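Local coordinates for sensor protein (Thermotoga maritima, PDB 3A0S) that probably autophosphorylates a histidine with ATP as a two-component sensor kinase, the piece here being its PAS sensory domain, at residues 6-17 with 32-43. Sequence-based numbering, arbitrary orientation. Where two conformers were deposited one is given.
Sequences ITLSKDGRITEW and VLGRRLKDLPDF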
loop_
_atom_site.group_PDB
_atom_site.type_symbol
_atom_site.label_atom_id
_atom_site.label_comp_id
_atom_site.label_asym_id
_atom_site.label_seq_id
_atom_site.Cartn_x
_atom_site.Cartn_y
_atom_site.Cartn_z
ATOM N N ILE A 6 4.400 -0.394 -0.136
ATOM C CA ILE A 6 3.607 -1.595 -0.230
ATOM C C ILE A 6 2.873 -1.495 -1.561
ATOM O O ILE A 6 2.160 -0.511 -1.814
ATOM C CB ILE A 6 2.573 -1.599 0.887
ATOM C CG1 ILE A 6 3.216 -1.495 2.286
ATOM C CG2 ILE A 6 1.692 -2.879 0.805
ATOM C CD1 ILE A 6 2.204 -1.292 3.429
ATOM N N THR A 7 3.075 -2.477 -2.436
ATOM C CA THR A 7 2.347 -2.475 -3.701
ATOM C C THR A 7 1.335 -3.606 -3.673
ATOM O O THR A 7 1.664 -4.728 -3.199
ATOM C CB THR A 7 3.298 -2.715 -4.886
ATOM O OG1 THR A 7 4.287 -1.699 -4.852
ATOM C CG2 THR A 7 2.568 -2.609 -6.229
ATOM N N LEU A 8 0.128 -3.304 -4.140
ATOM C CA LEU A 8 -0.978 -4.280 -4.143
ATOM C C LEU A 8 -1.376 -4.575 -5.580
ATOM O O LEU A 8 -1.337 -3.690 -6.432
ATOM C CB LEU A 8 -2.217 -3.703 -3.467
ATOM C CG LEU A 8 -2.023 -3.260 -2.027
ATOM C CD1 LEU A 8 -3.352 -2.885 -1.465
ATOM C CD2 LEU A 8 -1.434 -4.365 -1.143
ATOM N N SER A 9 -1.748 -5.819 -5.837
ATOM C CA SER A 9 -2.316 -6.218 -7.121
ATOM C C SER A 9 -3.763 -5.744 -7.191
ATOM O O SER A 9 -4.331 -5.267 -6.215
ATOM C CB SER A 9 -2.249 -7.730 -7.289
ATOM O OG SER A 9 -3.206 -8.372 -6.454
ATOM N N LYS A 10 -4.392 -5.962 -8.355
ATOM C CA LYS A 10 -5.806 -5.595 -8.525
ATOM C C LYS A 10 -6.739 -6.472 -7.690
ATOM O O LYS A 10 -7.917 -6.163 -7.506
ATOM C CB LYS A 10 -6.202 -5.642 -10.005
ATOM C CG LYS A 10 -6.073 -6.992 -10.659
ATOM C CD LYS A 10 -6.729 -6.964 -12.063
ATOM C CE LYS A 10 -5.763 -6.683 -13.135
ATOM N NZ LYS A 10 -5.956 -7.528 -14.389
ATOM N N ASP A 11 -6.195 -7.550 -7.130
ATOM C CA ASP A 11 -6.949 -8.334 -6.167
ATOM C C ASP A 11 -6.626 -8.043 -4.717
ATOM O O ASP A 11 -7.105 -8.758 -3.831
ATOM C CB ASP A 11 -6.780 -9.815 -6.460
ATOM C CG ASP A 11 -7.243 -10.159 -7.847
ATOM O OD1 ASP A 11 -8.446 -10.025 -8.132
ATOM O OD2 ASP A 11 -6.402 -10.507 -8.657
ATOM N N GLY A 12 -5.820 -7.026 -4.468
ATOM C CA GLY A 12 -5.494 -6.635 -3.105
ATOM C C GLY A 12 -4.314 -7.365 -2.501
ATOM O O GLY A 12 -4.081 -7.236 -1.284
ATOM N N ARG A 13 -3.582 -8.139 -3.293
ATOM C CA ARG A 13 -2.445 -8.933 -2.808
ATOM C C ARG A 13 -1.161 -8.153 -2.807
ATOM O O ARG A 13 -0.847 -7.427 -3.748
ATOM C CB ARG A 13 -2.232 -10.166 -3.684
ATOM C CG ARG A 13 -3.500 -10.962 -3.738
ATOM C CD ARG A 13 -3.293 -12.360 -4.086
ATOM N NE ARG A 13 -4.597 -13.037 -3.964
ATOM C CZ ARG A 13 -5.073 -13.654 -2.888
ATOM N NH1 ARG A 13 -4.373 -13.740 -1.744
ATOM N NH2 ARG A 13 -6.279 -14.229 -2.959
ATOM N N ILE A 14 -0.363 -8.412 -1.783
ATOM C CA ILE A 14 0.892 -7.696 -1.648
ATOM C C ILE A 14 1.888 -8.267 -2.661
ATOM O O ILE A 14 2.289 -9.449 -2.609
ATOM C CB ILE A 14 1.455 -7.793 -0.206
ATOM C CG1 ILE A 14 0.560 -7.050 0.754
ATOM C CG2 ILE A 14 2.868 -7.222 -0.120
ATOM C CD1 ILE A 14 0.786 -7.502 2.206
ATOM N N THR A 15 2.340 -7.401 -3.574
ATOM C CA THR A 15 3.313 -7.819 -4.577
ATOM C C THR A 15 4.661 -7.184 -4.366
ATOM O O THR A 15 5.655 -7.667 -4.928
ATOM C CB THR A 15 2.849 -7.522 -6.005
ATOM O OG1 THR A 15 2.666 -6.106 -6.124
ATOM C CG2 THR A 15 1.551 -8.261 -6.304
ATOM N N GLU A 16 4.723 -6.113 -3.575
ATOM C CA GLU A 16 5.998 -5.482 -3.177
ATOM C C GLU A 16 5.916 -5.047 -1.715
ATOM O O GLU A 16 4.863 -4.597 -1.286
ATOM C CB GLU A 16 6.362 -4.273 -4.094
ATOM C CG GLU A 16 6.461 -4.598 -5.611
ATOM C CD GLU A 16 6.895 -3.422 -6.493
ATOM O OE1 GLU A 16 6.442 -2.266 -6.318
ATOM O OE2 GLU A 16 7.721 -3.699 -7.384
ATOM N N TRP A 17 7.025 -5.166 -0.987
ATOM C CA TRP A 17 7.097 -4.774 0.411
ATOM C C TRP A 17 8.563 -4.541 0.680
ATOM O O TRP A 17 9.334 -5.474 0.847
ATOM C CB TRP A 17 6.550 -5.897 1.279
ATOM C CG TRP A 17 6.480 -5.648 2.764
ATOM C CD1 TRP A 17 7.503 -5.802 3.676
ATOM C CD2 TRP A 17 5.316 -5.288 3.524
ATOM N NE1 TRP A 17 7.041 -5.548 4.949
ATOM C CE2 TRP A 17 5.700 -5.228 4.883
ATOM C CE3 TRP A 17 3.980 -5.024 3.186
ATOM C CZ2 TRP A 17 4.785 -4.907 5.908
ATOM C CZ3 TRP A 17 3.065 -4.742 4.210
ATOM C CH2 TRP A 17 3.480 -4.661 5.548
ATOM N N VAL A 32 4.733 -11.603 4.142
ATOM C CA VAL A 32 3.501 -10.946 3.701
ATOM C C VAL A 32 3.242 -11.064 2.189
ATOM O O VAL A 32 2.111 -10.879 1.712
ATOM C CB VAL A 32 3.441 -9.449 4.138
ATOM C CG1 VAL A 32 3.397 -9.336 5.681
ATOM C CG2 VAL A 32 4.598 -8.643 3.540
ATOM N N LEU A 33 4.277 -11.366 1.423
ATOM C CA LEU A 33 4.106 -11.391 -0.014
ATOM C C LEU A 33 3.016 -12.365 -0.422
ATOM O O LEU A 33 2.963 -13.492 0.091
ATOM C CB LEU A 33 5.428 -11.841 -0.619
ATOM C CG LEU A 33 5.589 -11.618 -2.109
ATOM C CD1 LEU A 33 5.731 -10.146 -2.475
ATOM C CD2 LEU A 33 6.828 -12.381 -2.551
ATOM N N GLY A 34 2.144 -11.942 -1.334
ATOM C CA GLY A 34 1.079 -12.787 -1.809
ATOM C C GLY A 34 -0.200 -12.701 -1.005
ATOM O O GLY A 34 -1.237 -13.165 -1.456
ATOM N N ARG A 35 -0.145 -12.113 0.178
ATOM C CA ARG A 35 -1.322 -12.071 1.052
ATOM C C ARG A 35 -2.147 -10.815 0.801
ATOM O O ARG A 35 -1.611 -9.790 0.322
ATOM C CB ARG A 35 -0.903 -12.138 2.512
ATOM C CG ARG A 35 -0.018 -13.337 2.801
ATOM C CD ARG A 35 0.405 -13.383 4.241
ATOM N NE ARG A 35 1.278 -14.534 4.515
ATOM C CZ ARG A 35 0.830 -15.725 4.871
ATOM N NH1 ARG A 35 -0.489 -15.942 4.998
ATOM N NH2 ARG A 35 1.685 -16.716 5.136
ATOM N N ARG A 36 -3.435 -10.895 1.133
ATOM C CA ARG A 36 -4.232 -9.684 1.046
ATOM C C ARG A 36 -3.876 -8.723 2.144
ATOM O O ARG A 36 -3.885 -9.089 3.306
ATOM C CB ARG A 36 -5.710 -9.913 0.841
ATOM C CG ARG A 36 -5.973 -9.783 -0.638
ATOM C CD ARG A 36 -7.345 -9.468 -0.862
ATOM N NE ARG A 36 -8.018 -10.678 -1.326
ATOM C CZ ARG A 36 -8.292 -11.767 -0.612
ATOM N NH1 ARG A 36 -7.954 -11.868 0.658
ATOM N NH2 ARG A 36 -8.904 -12.787 -1.201
ATOM N N LEU A 37 -3.570 -7.480 1.788
ATOM C CA LEU A 37 -3.227 -6.479 2.793
ATOM C C LEU A 37 -4.306 -6.347 3.846
ATOM O O LEU A 37 -3.996 -6.198 5.034
ATOM C CB LEU A 37 -2.986 -5.091 2.146
ATOM C CG LEU A 37 -2.508 -4.032 3.147
ATOM C CD1 LEU A 37 -1.118 -4.365 3.704
ATOM C CD2 LEU A 37 -2.417 -2.666 2.474
ATOM N N LYS A 38 -5.553 -6.404 3.402
ATOM C CA LYS A 38 -6.672 -6.169 4.297
ATOM C C LYS A 38 -6.794 -7.276 5.339
ATOM O O LYS A 38 -7.531 -7.102 6.330
ATOM C CB LYS A 38 -7.981 -5.979 3.516
ATOM C CG LYS A 38 -8.445 -7.151 2.713
ATOM C CD LYS A 38 -9.801 -6.895 2.017
ATOM C CE LYS A 38 -10.163 -8.066 1.106
ATOM N NZ LYS A 38 -11.380 -7.840 0.256
ATOM N N ASP A 39 -6.106 -8.408 5.124
ATOM C CA ASP A 39 -6.117 -9.504 6.124
ATOM C C ASP A 39 -5.168 -9.242 7.265
ATOM O O ASP A 39 -5.207 -9.936 8.284
ATOM C CB ASP A 39 -5.745 -10.862 5.520
ATOM C CG ASP A 39 -6.837 -11.478 4.682
ATOM O OD1 ASP A 39 -8.029 -11.129 4.816
ATOM O OD2 ASP A 39 -6.492 -12.371 3.868
ATOM N N LEU A 40 -4.325 -8.240 7.149
ATOM C CA LEU A 40 -3.355 -7.945 8.198
ATOM C C LEU A 40 -3.990 -6.977 9.176
ATOM O O LEU A 40 -4.411 -5.880 8.758
ATOM C CB LEU A 40 -2.047 -7.357 7.621
ATOM C CG LEU A 40 -1.331 -8.192 6.547
ATOM C CD1 LEU A 40 0.020 -7.562 6.179
ATOM C CD2 LEU A 40 -1.144 -9.659 6.991
ATOM N N PRO A 41 -4.080 -7.386 10.471
ATOM C CA PRO A 41 -4.571 -6.519 11.533
ATOM C C PRO A 41 -3.786 -5.233 11.488
ATOM O O PRO A 41 -2.544 -5.240 11.459
ATOM C CB PRO A 41 -4.245 -7.301 12.810
ATOM C CG PRO A 41 -4.279 -8.721 12.386
ATOM C CD PRO A 41 -3.672 -8.704 11.002
ATOM N N ASP A 42 -4.532 -4.150 11.423
ATOM C CA ASP A 42 -3.969 -2.787 11.484
ATOM C C ASP A 42 -3.927 -2.171 10.101
ATOM O O ASP A 42 -3.751 -0.957 9.985
ATOM C CB ASP A 42 -2.526 -2.725 12.073
ATOM C CG ASP A 42 -2.444 -3.038 13.577
ATOM O OD1 ASP A 42 -3.456 -2.983 14.299
ATOM O OD2 ASP A 42 -1.298 -3.288 14.033
ATOM N N PHE A 43 -3.995 -3.006 9.054
ATOM C CA PHE A 43 -3.937 -2.509 7.664
ATOM C C PHE A 43 -5.268 -2.560 6.958
ATOM O O PHE A 43 -5.347 -2.246 5.781
ATOM C CB PHE A 43 -2.912 -3.288 6.817
ATOM C CG PHE A 43 -1.510 -3.068 7.250
ATOM C CD1 PHE A 43 -0.765 -2.012 6.738
ATOM C CD2 PHE A 43 -0.939 -3.903 8.197
ATOM C CE1 PHE A 43 0.537 -1.815 7.147
ATOM C CE2 PHE A 43 0.371 -3.718 8.621
ATOM C CZ PHE A 43 1.105 -2.656 8.093
HETATM O O HOH W 1 -6.070 -6.209 0.610
#
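The carbonyl oxygen of Gly-12 takes a hydrogen bond from the backbone N of Leu-37 at 3.1 Å, nearly straight on. A water also donates to this oxygen and accepts from the backbone N of Lys-38, so the start of the 3-10 turn 37-39 is tied down twice. Nearby, Ile-14 uses both its backbone groups: its N donates to Arg-35 O, and its O accepts from Gly-34 N at 2.8 Å. The bonds Leu-37 N to Gly-12 O and Ile-14 N to Arg-35 O flank a single antiparallel bridge, Arg-13 with Arg-36, a non-hydrogen-bonded pair. The extended side chain of Arg-13 carries NH1 to Gly-34 O at 3.2 Å, in the plane of that carbonyl and close to the plane of its own guanidinium.

The other side of the contact is apolar. With CG anti to the backbone N (chi1 -177°), the indole of Trp-17 turns a face to Val-32, whose CG2 sits 3.6 Å from the centroid of the five-membered ring in a CH-pi contact. The six-membered ring of Trp-17 points an edge at the face of Phe-43, offset, with centroids 5.9 Å apart. Trp-17 NE1 bonds to Leu-27 O. Without the indole, as with an alanine here, Val-32 CG2 and Phe-43 would probably lose their aromatic partner and Leu-27 O its N-H donor. Ile-14 CD1 meets Leu-37 CD1 and Leu-40 CD1, both at 4.0 Å, while Leu-8 CD2 packs on Leu-37 CB at 3.7 Å.

The contact thus fastens the loop between helices 29-32 and 44-56 to the hairpin of strands 4-9 and 14-17, the latter at the edge of the antiparallel PAS sheet. Leu-37 also reaches Ile-46 of helix 44-56 and Ile-92 of strand 87-95, and Phe-43 meets Phe-25 of helix 19-25.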